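Aminoglycoside N(3)-acetyltransferase (Enterobacter cloacae, PDB 6NP3) probably confers resistance to aminoglycoside antibiotics such as gentamicin by transferring an acetyl group from acetyl-CoA to the 3-amino group of their 2-deoxystreptamine ring. Local coordinates at residues P146-L151 / L170-A175; R13-R18 / R235-P240; A92-G97 / I101-R106. One frame throughout, in Å; residues are numbered along the deposited sequence. Where two conformers were deposited one is given.

Contact 1: residues P146-L151 / L170-A175. With LLL ((2R,3R,4R,5R)-2-((1S,2S,3R,4S,6R)-4,6-diamino-3-((2R,3R,6S)-3-amino-6-(aminomethyl)-tetrahydro-2H-pyran-2-yloxy)-2-hydr oxycyclohexyloxy)-5-methyl-4-(methylamino)-tetrahydro-2H-pyran-3,5-diol), chain B.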
loop_
_atom_site.group_PDB
_atom_site.type_symbol
_atom_site.label_atom_id
_atom_site.label_comp_id
_atom_site.label_asym_id
_atom_site.label_seq_id
_atom_site.Cartn_x
_atom_site.Cartn_y
_atom_site.Cartn_z
ATOM N N PRO A 146 -9.690 1.534 0.503
ATOM C CA PRO A 146 -9.106 2.388 -0.538
ATOM C C PRO A 146 -8.523 1.605 -1.696
ATOM O O PRO A 146 -8.557 2.079 -2.842
ATOM C CB PRO A 146 -8.044 3.174 0.225
ATOM C CG PRO A 146 -8.617 3.323 1.615
ATOM C CD PRO A 146 -9.255 1.942 1.853
ATOM N N ILE A 147 -7.996 0.407 -1.447
ATOM C CA ILE A 147 -7.521 -0.419 -2.550
ATOM C C ILE A 147 -8.662 -0.775 -3.482
ATOM O O ILE A 147 -8.497 -0.774 -4.707
ATOM C CB ILE A 147 -6.868 -1.697 -2.009
ATOM C CG1 ILE A 147 -5.648 -1.411 -1.162
ATOM C CG2 ILE A 147 -6.560 -2.714 -3.115
ATOM C CD1 ILE A 147 -4.559 -0.823 -1.895
ATOM N N ALA A 148 -9.814 -1.151 -2.932
ATOM C CA ALA A 148 -10.947 -1.447 -3.798
ATOM C C ALA A 148 -11.258 -0.278 -4.726
ATOM O O ALA A 148 -11.530 -0.475 -5.912
ATOM C CB ALA A 148 -12.167 -1.822 -2.966
ATOM N N ARG A 149 -11.286 0.934 -4.198
ATOM C CA ARG A 149 -11.604 2.092 -5.027
ATOM C C ARG A 149 -10.498 2.384 -6.040
ATOM O O ARG A 149 -10.784 2.715 -7.195
ATOM C CB ARG A 149 -11.946 3.273 -4.119
ATOM C CG ARG A 149 -13.300 3.071 -3.460
ATOM C CD ARG A 149 -13.751 4.255 -2.590
ATOM N NE ARG A 149 -12.870 4.474 -1.453
ATOM C CZ ARG A 149 -12.925 3.777 -0.313
ATOM N NH1 ARG A 149 -13.826 2.818 -0.111
ATOM N NH2 ARG A 149 -12.051 4.040 0.634
ATOM N N PHE A 150 -9.229 2.238 -5.642
ATOM C CA PHE A 150 -8.098 2.369 -6.565
ATOM C C PHE A 150 -8.250 1.435 -7.756
ATOM O O PHE A 150 -7.990 1.820 -8.895
ATOM C CB PHE A 150 -6.836 2.053 -5.745
ATOM C CG PHE A 150 -5.571 1.852 -6.525
ATOM C CD1 PHE A 150 -4.889 2.918 -7.043
ATOM C CD2 PHE A 150 -5.024 0.600 -6.654
ATOM C CE1 PHE A 150 -3.733 2.741 -7.720
ATOM C CE2 PHE A 150 -3.831 0.439 -7.343
ATOM C CZ PHE A 150 -3.204 1.515 -7.859
ATOM N N LEU A 151 -8.668 0.191 -7.494
ATOM C CA LEU A 151 -8.826 -0.793 -8.545
ATOM C C LEU A 151 -9.985 -0.444 -9.453
ATOM O O LEU A 151 -9.989 -0.859 -10.612
ATOM C CB LEU A 151 -9.095 -2.174 -7.965
ATOM C CG LEU A 151 -7.914 -2.789 -7.227
ATOM C CD1 LEU A 151 -8.320 -4.019 -6.434
ATOM C CD2 LEU A 151 -6.746 -3.084 -8.141
ATOM N N LEU A 170 -2.474 -6.689 -4.269
ATOM C CA LEU A 170 -2.797 -8.109 -4.351
ATOM C C LEU A 170 -3.418 -8.662 -3.076
ATOM O O LEU A 170 -4.020 -9.741 -3.130
ATOM C CB LEU A 170 -1.581 -8.921 -4.785
ATOM C CG LEU A 170 -1.348 -8.940 -6.295
ATOM C CD1 LEU A 170 0.010 -9.497 -6.623
ATOM C CD2 LEU A 170 -2.450 -9.746 -6.963
ATOM N N HIS A 171 -3.301 -7.975 -1.940
ATOM C CA HIS A 171 -4.113 -8.376 -0.794
ATOM C C HIS A 171 -5.608 -8.300 -1.079
ATOM O O HIS A 171 -6.375 -8.999 -0.396
ATOM C CB HIS A 171 -3.710 -7.616 0.470
ATOM C CG HIS A 171 -2.302 -7.879 0.901
ATOM N ND1 HIS A 171 -1.849 -9.139 1.221
ATOM C CD2 HIS A 171 -1.248 -7.048 1.088
ATOM C CE1 HIS A 171 -0.579 -9.070 1.580
ATOM N NE2 HIS A 171 -0.190 -7.812 1.508
ATOM N N TYR A 172 -6.053 -7.488 -2.040
ATOM C CA TYR A 172 -7.466 -7.525 -2.415
ATOM C C TYR A 172 -7.820 -8.879 -3.015
ATOM O O TYR A 172 -8.882 -9.442 -2.727
ATOM C CB TYR A 172 -7.765 -6.380 -3.392
ATOM C CG TYR A 172 -9.210 -6.332 -3.817
ATOM C CD1 TYR A 172 -9.695 -7.188 -4.781
ATOM C CD2 TYR A 172 -10.103 -5.465 -3.234
ATOM C CE1 TYR A 172 -11.032 -7.198 -5.145
ATOM C CE2 TYR A 172 -11.429 -5.450 -3.618
ATOM C CZ TYR A 172 -11.891 -6.323 -4.571
ATOM O OH TYR A 172 -13.234 -6.313 -4.914
ATOM N N ALA A 173 -6.952 -9.399 -3.880
ATOM C CA ALA A 173 -7.216 -10.706 -4.463
ATOM C C ALA A 173 -7.352 -11.766 -3.384
ATOM O O ALA A 173 -8.192 -12.669 -3.477
ATOM C CB ALA A 173 -6.106 -11.090 -5.423
ATOM N N GLU A 174 -6.499 -11.703 -2.374
ATOM C CA GLU A 174 -6.562 -12.663 -1.285
ATOM C C GLU A 174 -7.884 -12.553 -0.545
ATOM O O GLU A 174 -8.479 -13.567 -0.166
ATOM C CB GLU A 174 -5.378 -12.431 -0.340
ATOM C CG GLU A 174 -4.017 -12.708 -0.926
ATOM C CD GLU A 174 -2.891 -12.552 0.024
ATOM O OE1 GLU A 174 -1.878 -13.224 -0.203
ATOM O OE2 GLU A 174 -2.967 -11.734 0.951
ATOM N N ALA A 175 -8.348 -11.322 -0.314
ATOM C CA ALA A 175 -9.580 -11.095 0.420
ATOM C C ALA A 175 -10.769 -11.689 -0.301
ATOM O O ALA A 175 -11.623 -12.304 0.344
ATOM C CB ALA A 175 -9.790 -9.606 0.606
HETATM C C11 LLL B . 5.893 -8.128 4.678
HETATM O O11 LLL B . 4.756 -7.541 3.992
HETATM C C21 LLL B . 7.139 -7.763 3.874
HETATM N N21 LLL B . 7.098 -6.323 3.640
HETATM C C31 LLL B . 7.092 -8.398 2.534
HETATM C C41 LLL B . 7.044 -9.906 2.721
HETATM C C51 LLL B . 5.826 -10.237 3.577
HETATM O O51 LLL B . 5.873 -9.546 4.794
HETATM C C61 LLL B . 5.789 -11.717 3.890
HETATM N N61 LLL B . 4.614 -11.978 4.720
HETATM C C12 LLL B . 1.280 -5.789 5.611
HETATM N N12 LLL B . -0.027 -5.518 6.195
HETATM C C22 LLL B . 1.155 -6.574 4.306
HETATM C C32 LLL B . 2.550 -6.740 3.736
HETATM N N32 LLL B . 2.468 -7.468 2.467
HETATM C C42 LLL B . 3.492 -7.511 4.660
HETATM C C52 LLL B . 3.527 -6.828 6.028
HETATM O O52 LLL B . 4.242 -7.654 6.917
HETATM C C62 LLL B . 2.142 -6.589 6.596
HETATM O O62 LLL B . 2.275 -5.818 7.776
HETATM C C13 LLL B . 1.641 -6.307 8.959
HETATM C C23 LLL B . 1.257 -5.079 9.781
HETATM O O23 LLL B . 0.466 -4.237 8.968
HETATM C C33 LLL B . 2.512 -4.284 10.186
HETATM N N33 LLL B . 2.133 -3.164 11.075
HETATM C C43 LLL B . 3.488 -5.239 10.903
HETATM O O43 LLL B . 2.899 -5.565 12.146
HETATM C C53 LLL B . 3.722 -6.499 10.062
HETATM O O53 LLL B . 2.521 -7.153 9.725
HETATM C C83 LLL B . 4.843 -4.553 11.116
HETATM C C93 LLL B . 2.661 -1.881 10.563
#
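I147 and Y172 mark the nearest backbone approach of helices 146-151 and 170-175, whose axes pass 9.9 Å apart at an angle of 107°, closer to perpendicular than to antiparallel. Across this gap the contact is apolar, and it centres on the tyrosine. Y172 carries CG anti to its backbone nitrogen (chi1 -179°), which sends the ring across to helix 146-151. A methyl of L151 sits over one face, offset toward the rim: CD1 is 3.9 Å from the centroid of the Y172 ring, a CH-pi contact. A148 adds its methyl obliquely, with CB 3.8 Å from Y172 CE2. Nearer the backbone, the CG2 branch of I147 meets Y172 CB at 3.9 Å, the isoleucine and tyrosine side chains running alongside one another but pointing opposite ways. V255 of helix 251-265 touches both L151 and Y172, adding a third helix to the cluster.

The neighbouring H171 serves the active site instead. Its ND1 donates to E174 OE2 at 2.8 Å, nearly in the imidazole plane although the oxygen is met from above the carboxylate plane. At the other edge of the ring, H171 NE2 accepts from N32 of the bound gentamicin, also at 2.8 Å. Helix 170-175 thus grips the imidazole from one nitrogen and leaves the second for substrate. N32 is borne by carbon 3 of the deoxystreptamine ring, so the amine held by H171 is the one to be acetylated, and the bond to E174 probably helps hold the ring so that NE2 faces this amine.

Contact 2: residues R13-R18 / R235-P240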
loop_
_atom_site.group_PDB
_atom_site.type_symbol
_atom_site.label_atom_id
_atom_site.label_comp_id
_atom_site.label_asym_id
_atom_site.label_seq_id
_atom_site.Cartn_x
_atom_site.Cartn_y
_atom_site.Cartn_z
ATOM N N ARG A 13 7.589 9.624 -17.514
ATOM C CA ARG A 13 6.854 9.700 -18.768
ATOM C C ARG A 13 7.279 8.574 -19.697
ATOM O O ARG A 13 6.439 7.941 -20.350
ATOM C CB ARG A 13 7.082 11.067 -19.414
ATOM C CG ARG A 13 6.439 12.235 -18.676
ATOM C CD ARG A 13 5.143 12.656 -19.367
ATOM N NE ARG A 13 4.426 13.731 -18.684
ATOM C CZ ARG A 13 3.617 13.541 -17.644
ATOM N NH1 ARG A 13 3.432 12.321 -17.150
ATOM N NH2 ARG A 13 2.994 14.577 -17.101
ATOM N N ASP A 14 8.588 8.319 -19.781
ATOM C CA ASP A 14 9.065 7.246 -20.651
ATOM C C ASP A 14 8.469 5.909 -20.237
ATOM O O ASP A 14 8.191 5.058 -21.085
ATOM C CB ASP A 14 10.584 7.095 -20.576
ATOM C CG ASP A 14 11.337 8.184 -21.270
ATOM O OD1 ASP A 14 10.743 8.890 -22.095
ATOM O OD2 ASP A 14 12.542 8.304 -20.980
ATOM N N LEU A 15 8.277 5.700 -18.938
ATOM C CA LEU A 15 7.746 4.442 -18.439
ATOM C C LEU A 15 6.258 4.301 -18.704
ATOM O O LEU A 15 5.724 3.185 -18.657
ATOM C CB LEU A 15 8.003 4.408 -16.941
ATOM C CG LEU A 15 7.789 3.076 -16.246
ATOM C CD1 LEU A 15 8.806 2.055 -16.706
ATOM C CD2 LEU A 15 7.859 3.279 -14.743
ATOM N N GLY A 16 5.572 5.411 -18.952
ATOM C CA GLY A 16 4.174 5.363 -19.298
ATOM C C GLY A 16 3.257 6.073 -18.333
ATOM O O GLY A 16 2.047 6.009 -18.505
ATOM N N VAL A 17 3.788 6.773 -17.344
ATOM C CA VAL A 17 2.930 7.602 -16.512
ATOM C C VAL A 17 2.449 8.803 -17.308
ATOM O O VAL A 17 3.238 9.495 -17.964
ATOM C CB VAL A 17 3.687 8.072 -15.276
ATOM C CG1 VAL A 17 2.769 8.933 -14.418
ATOM C CG2 VAL A 17 4.170 6.889 -14.446
ATOM N N ARG A 18 1.146 9.033 -17.301
ATOM C CA ARG A 18 0.523 10.103 -18.052
ATOM C C ARG A 18 -0.227 11.037 -17.120
ATOM O O ARG A 18 -0.697 10.647 -16.041
ATOM C CB ARG A 18 -0.461 9.537 -19.062
ATOM C CG ARG A 18 0.193 8.700 -20.150
ATOM C CD ARG A 18 1.045 9.562 -21.076
ATOM N NE ARG A 18 1.815 8.796 -22.052
ATOM C CZ ARG A 18 3.072 8.402 -21.883
ATOM N NH1 ARG A 18 3.716 8.662 -20.762
ATOM N NH2 ARG A 18 3.680 7.725 -22.838
ATOM N N ARG A 235 3.261 -8.459 -20.671
ATOM C CA ARG A 235 3.955 -7.259 -21.112
ATOM C C ARG A 235 3.666 -6.131 -20.136
ATOM O O ARG A 235 2.502 -5.794 -19.894
ATOM C CB ARG A 235 3.519 -6.888 -22.526
ATOM C CG ARG A 235 4.051 -7.893 -23.543
ATOM C CD ARG A 235 3.756 -7.477 -24.964
ATOM N NE ARG A 235 4.513 -6.291 -25.350
ATOM C CZ ARG A 235 4.506 -5.777 -26.573
ATOM N NH1 ARG A 235 3.771 -6.347 -27.507
ATOM N NH2 ARG A 235 5.216 -4.696 -26.847
ATOM N N VAL A 236 4.730 -5.575 -19.579
ATOM C CA VAL A 236 4.687 -4.519 -18.581
ATOM C C VAL A 236 5.821 -3.554 -18.907
ATOM O O VAL A 236 6.975 -3.972 -19.061
ATOM C CB VAL A 236 4.876 -5.135 -17.181
ATOM C CG1 VAL A 236 5.032 -4.050 -16.144
ATOM C CG2 VAL A 236 3.736 -6.090 -16.818
ATOM N N ALA A 237 5.517 -2.260 -19.002
ATOM C CA ALA A 237 6.570 -1.291 -19.269
ATOM C C ALA A 237 7.614 -1.330 -18.165
ATOM O O ALA A 237 7.282 -1.308 -16.974
ATOM C CB ALA A 237 5.989 0.121 -19.370
ATOM N N GLN A 238 8.881 -1.394 -18.576
ATOM C CA GLN A 238 10.020 -1.447 -17.684
ATOM C C GLN A 238 10.994 -0.362 -18.106
ATOM O O GLN A 238 11.139 -0.061 -19.293
ATOM C CB GLN A 238 10.699 -2.812 -17.781
ATOM C CG GLN A 238 9.782 -3.973 -17.360
ATOM C CD GLN A 238 10.145 -5.290 -18.013
ATOM O OE1 GLN A 238 11.246 -5.802 -17.835
ATOM N NE2 GLN A 238 9.218 -5.837 -18.783
ATOM N N GLY A 239 11.674 0.201 -17.131
ATOM C CA GLY A 239 12.642 1.233 -17.392
ATOM C C GLY A 239 13.142 1.855 -16.115
ATOM O O GLY A 239 12.629 1.557 -15.029
ATOM N N PRO A 240 14.127 2.750 -16.212
ATOM C CA PRO A 240 14.736 3.310 -15.001
ATOM C C PRO A 240 13.908 4.459 -14.451
ATOM O O PRO A 240 13.333 5.249 -15.205
ATOM C CB PRO A 240 16.085 3.845 -15.510
ATOM C CG PRO A 240 15.807 4.209 -16.934
ATOM C CD PRO A 240 14.877 3.130 -17.427
#
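L15 lays its CD1 methyl over the peptide link between Q238 and G239, 3.4 Å from G239 N and 3.5 Å from Q238 C. The CA-CB bond of the leucine runs alongside strand 237-240 and does not aim at it; with CG anti to the backbone nitrogen (chi1 -168°) and a further bend at CG, the end of the side chain comes in to the strand. G239 has no side chain, so the methyl can settle directly on main-chain atoms. The other half of the contact has the roles exchanged: A237 points its methyl at the last turn of the helix, and A237 CB stands 3.2 Å from L15 O, a tight approach of carbon to carbonyl oxygen. Between the side chains themselves the touch is looser, L15 CD1 being 4.3 Å from A237 CB.

Where these groups meet, helix 5-15 has just ended in a Schellman motif. G16 takes a positive phi of 118° and, through a weak bond, gives its N-H back to R13 O. The chain then leaves past V17, and R18 folds back over the terminus: R18 NH1 reaches R13 O at 2.8 Å in the carbonyl plane, on a lone pair, and also donates to V17 O from above that carbonyl's plane. One arginine nitrogen therefore ties together the last helical turn and the residues that follow it. Strand 237-241 is an outermost strand of the mixed sheet, paired with strand 244-250 through backbone bonds of A237 with L248 and of G239 with S246. On this strand the bond to CB of Q238 points away from the helix end, and Q238 NE2 bonds to V236 O at 2.9 Å.

Contact 3: residues A92-G97 / I101-R106. With LLL ((2R,3R,4R,5R)-2-((1S,2S,3R,4S,6R)-4,6-diamino-3-((2R,3R,6S)-3-amino-6-(aminomethyl)-tetrahydro-2H-pyran-2-yloxy)-2-hydr oxycyclohexyloxy)-5-methyl-4-(methylamino)-tetrahydro-2H-pyran-3,5-diol), chain B.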
loop_
_atom_site.group_PDB
_atom_site.type_symbol
_atom_site.label_atom_id
_atom_site.label_comp_id
_atom_site.label_asym_id
_atom_site.label_seq_id
_atom_site.Cartn_x
_atom_site.Cartn_y
_atom_site.Cartn_z
ATOM N N ALA A 92 0.299 11.010 12.972
ATOM C CA ALA A 92 0.926 9.703 13.142
ATOM C C ALA A 92 1.935 9.449 12.029
ATOM O O ALA A 92 1.555 9.443 10.849
ATOM C CB ALA A 92 -0.168 8.635 13.124
ATOM N N PRO A 93 3.198 9.186 12.327
ATOM C CA PRO A 93 4.151 8.921 11.245
ATOM C C PRO A 93 3.915 7.586 10.549
ATOM O O PRO A 93 3.351 6.640 11.109
ATOM C CB PRO A 93 5.518 8.953 11.939
ATOM C CG PRO A 93 5.233 8.897 13.402
ATOM C CD PRO A 93 3.851 9.366 13.641
ATOM N N ALA A 94 4.355 7.532 9.297
ATOM C CA ALA A 94 4.265 6.330 8.487
ATOM C C ALA A 94 5.150 5.226 9.064
ATOM O O ALA A 94 6.100 5.476 9.817
ATOM C CB ALA A 94 4.701 6.667 7.058
ATOM N N TYR A 95 4.855 3.988 8.661
ATOM C CA TYR A 95 5.640 2.837 9.106
ATOM C C TYR A 95 6.934 2.754 8.302
ATOM O O TYR A 95 6.882 2.586 7.090
ATOM C CB TYR A 95 4.836 1.554 8.934
ATOM C CG TYR A 95 5.562 0.346 9.485
ATOM C CD1 TYR A 95 5.694 0.158 10.854
ATOM C CD2 TYR A 95 6.128 -0.593 8.647
ATOM C CE1 TYR A 95 6.363 -0.953 11.373
ATOM C CE2 TYR A 95 6.792 -1.711 9.157
ATOM C CZ TYR A 95 6.911 -1.866 10.515
ATOM O OH TYR A 95 7.568 -2.961 11.044
ATOM N N PRO A 96 8.107 2.855 8.918
ATOM C CA PRO A 96 9.321 2.943 8.081
ATOM C C PRO A 96 9.561 1.743 7.170
ATOM O O PRO A 96 10.146 1.902 6.091
ATOM C CB PRO A 96 10.440 3.151 9.102
ATOM C CG PRO A 96 9.763 3.804 10.277
ATOM C CD PRO A 96 8.386 3.146 10.331
ATOM N N GLY A 97 9.105 0.550 7.552
ATOM C CA GLY A 97 9.424 -0.653 6.800
ATOM C C GLY A 97 8.773 -0.765 5.434
ATOM O O GLY A 97 9.182 -1.626 4.647
ATOM N N ILE A 101 9.958 6.805 1.742
ATOM C CA ILE A 101 9.273 7.849 0.998
ATOM C C ILE A 101 7.901 8.135 1.585
ATOM O O ILE A 101 7.357 9.226 1.388
ATOM C CB ILE A 101 9.189 7.464 -0.491
ATOM C CG1 ILE A 101 8.978 8.732 -1.321
ATOM C CG2 ILE A 101 8.057 6.471 -0.758
ATOM C CD1 ILE A 101 8.971 8.504 -2.802
ATOM N N ASN A 102 7.306 7.175 2.296
ATOM C CA ASN A 102 5.904 7.329 2.666
ATOM C C ASN A 102 5.692 8.453 3.664
ATOM O O ASN A 102 4.638 9.094 3.648
ATOM C CB ASN A 102 5.345 5.995 3.143
ATOM C CG ASN A 102 5.096 5.063 2.008
ATOM O OD1 ASN A 102 4.771 5.498 0.900
ATOM N ND2 ASN A 102 5.218 3.771 2.268
ATOM N N GLU A 103 6.658 8.713 4.534
ATOM C CA GLU A 103 6.500 9.835 5.452
ATOM C C GLU A 103 6.511 11.162 4.707
ATOM O O GLU A 103 5.819 12.097 5.116
ATOM C CB GLU A 103 7.578 9.751 6.537
ATOM C CG GLU A 103 7.567 10.876 7.565
ATOM C CD GLU A 103 6.360 10.859 8.485
ATOM O OE1 GLU A 103 6.308 11.710 9.409
ATOM O OE2 GLU A 103 5.448 10.008 8.313
ATOM N N PHE A 104 7.260 11.246 3.601
ATOM C CA PHE A 104 7.240 12.444 2.770
ATOM C C PHE A 104 5.910 12.570 2.045
ATOM O O PHE A 104 5.365 13.668 1.928
ATOM C CB PHE A 104 8.390 12.420 1.759
ATOM C CG PHE A 104 9.749 12.526 2.385
ATOM C CD1 PHE A 104 10.388 11.407 2.877
ATOM C CD2 PHE A 104 10.374 13.754 2.513
ATOM C CE1 PHE A 104 11.631 11.503 3.481
ATOM C CE2 PHE A 104 11.616 13.858 3.102
ATOM C CZ PHE A 104 12.248 12.740 3.587
ATOM N N ILE A 105 5.370 11.462 1.533
ATOM C CA ILE A 105 4.057 11.519 0.895
ATOM C C ILE A 105 2.997 11.999 1.881
ATOM O O ILE A 105 2.203 12.905 1.596
ATOM C CB ILE A 105 3.703 10.144 0.291
ATOM C CG1 ILE A 105 4.656 9.805 -0.864
ATOM C CG2 ILE A 105 2.255 10.135 -0.181
ATOM C CD1 ILE A 105 4.435 8.434 -1.488
ATOM N N ARG A 106 2.937 11.370 3.047
ATOM C CA ARG A 106 1.816 11.648 3.927
ATOM C C ARG A 106 1.855 13.060 4.507
ATOM O O ARG A 106 0.801 13.602 4.844
ATOM C CB ARG A 106 1.699 10.579 5.015
ATOM C CG ARG A 106 2.678 10.705 6.151
ATOM C CD ARG A 106 2.036 11.330 7.382
ATOM N NE ARG A 106 3.019 11.501 8.441
ATOM C CZ ARG A 106 2.881 12.342 9.451
ATOM N NH1 ARG A 106 1.749 13.007 9.595
ATOM N NH2 ARG A 106 3.852 12.459 10.344
HETATM C C11 LLL B . 5.893 -8.128 4.678
HETATM O O11 LLL B . 4.756 -7.541 3.992
HETATM C C21 LLL B . 7.139 -7.763 3.874
HETATM N N21 LLL B . 7.098 -6.323 3.640
HETATM C C31 LLL B . 7.092 -8.398 2.534
HETATM C C41 LLL B . 7.044 -9.906 2.721
HETATM C C51 LLL B . 5.826 -10.237 3.577
HETATM O O51 LLL B . 5.873 -9.546 4.794
HETATM C C61 LLL B . 5.789 -11.717 3.890
HETATM N N61 LLL B . 4.614 -11.978 4.720
HETATM C C12 LLL B . 1.280 -5.789 5.611
HETATM N N12 LLL B . -0.027 -5.518 6.195
HETATM C C22 LLL B . 1.155 -6.574 4.306
HETATM C C32 LLL B . 2.550 -6.740 3.736
HETATM N N32 LLL B . 2.468 -7.468 2.467
HETATM C C42 LLL B . 3.492 -7.511 4.660
HETATM C C52 LLL B . 3.527 -6.828 6.028
HETATM O O52 LLL B . 4.242 -7.654 6.917
HETATM C C62 LLL B . 2.142 -6.589 6.596
HETATM O O62 LLL B . 2.275 -5.818 7.776
HETATM C C13 LLL B . 1.641 -6.307 8.959
HETATM C C23 LLL B . 1.257 -5.079 9.781
HETATM O O23 LLL B . 0.466 -4.237 8.968
HETATM C C33 LLL B . 2.512 -4.284 10.186
HETATM N N33 LLL B . 2.133 -3.164 11.075
HETATM C C43 LLL B . 3.488 -5.239 10.903
HETATM O O43 LLL B . 2.899 -5.565 12.146
HETATM C C53 LLL B . 3.722 -6.499 10.062
HETATM O O53 LLL B . 2.521 -7.153 9.725
HETATM C C83 LLL B . 4.843 -4.553 11.116
HETATM C C93 LLL B . 2.661 -1.881 10.563
HETATM O O HOH W 1 5.172 3.407 5.157
#
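A polar loop-to-helix contact, with A94 and E103 at its middle, fastens the chain that lines part of the gentamicin pocket to helix 101-106, which follows after only a few residues. A94 gives its backbone N-H to E103 OE2 at 2.9 Å, almost straight at 173°, and A94 CB packs against N102 CB at 4.0 Å. E103 has CG anti to the backbone nitrogen (chi1 179°) and then bends at chi2, which carries the carboxylate back toward the loop. R106, one turn further along, grips that carboxylate side-on: R106 NE bonds to E103 OE2, while R106 NH2 reaches E103 OE1 at 2.7 Å in a salt bridge. On OE2 the loop N-H and the arginine NE arrive from opposite faces of the carboxylate plane.

The guanidinium turns one face to the loop, with A92 O centred over it, 3.5 Å from R106 CZ; that oxygen takes a hydrogen bond from R113. Beyond A94, a water bridges the segments, donating to Y95 O at 2.7 Å and accepting from N102 ND2. Y95 directs its side chain the other way, to the antibiotic: the N-methyl carbon C93 rests over one face of the ring, 3.7 Å from Y95 CD1. Pairing with R106 and the N-H of A94 probably keeps E103 ionised in this partly buried setting. Through that carboxylate, the helix holds the loop by its main chain just before Y95, while the tyrosine ring, which also meets F98, contacts the antibiotic.

Following the chain, helix 5-15 supplies the first half of contact 2, which stays open until strand 237-241 arrives more than 200 residues later and joins the N-terminal helix end to an outer edge of the mixed sheet. Both other contacts fall within that long loop and follow one another without crossing. Contact 3 closes first, a short-range closure binding the loop at 92-97 to helix 101-106. Contact 1 comes next, joining helices 146-151 and 170-176, with strand 156-160 between them in the chain. Contacts 1 and 3 lie on opposite sides of the chain's centre, their own centres 20 Å apart, yet both touch gentamicin. The centre of contact 2 lies about 20 Å from the centre of the chain.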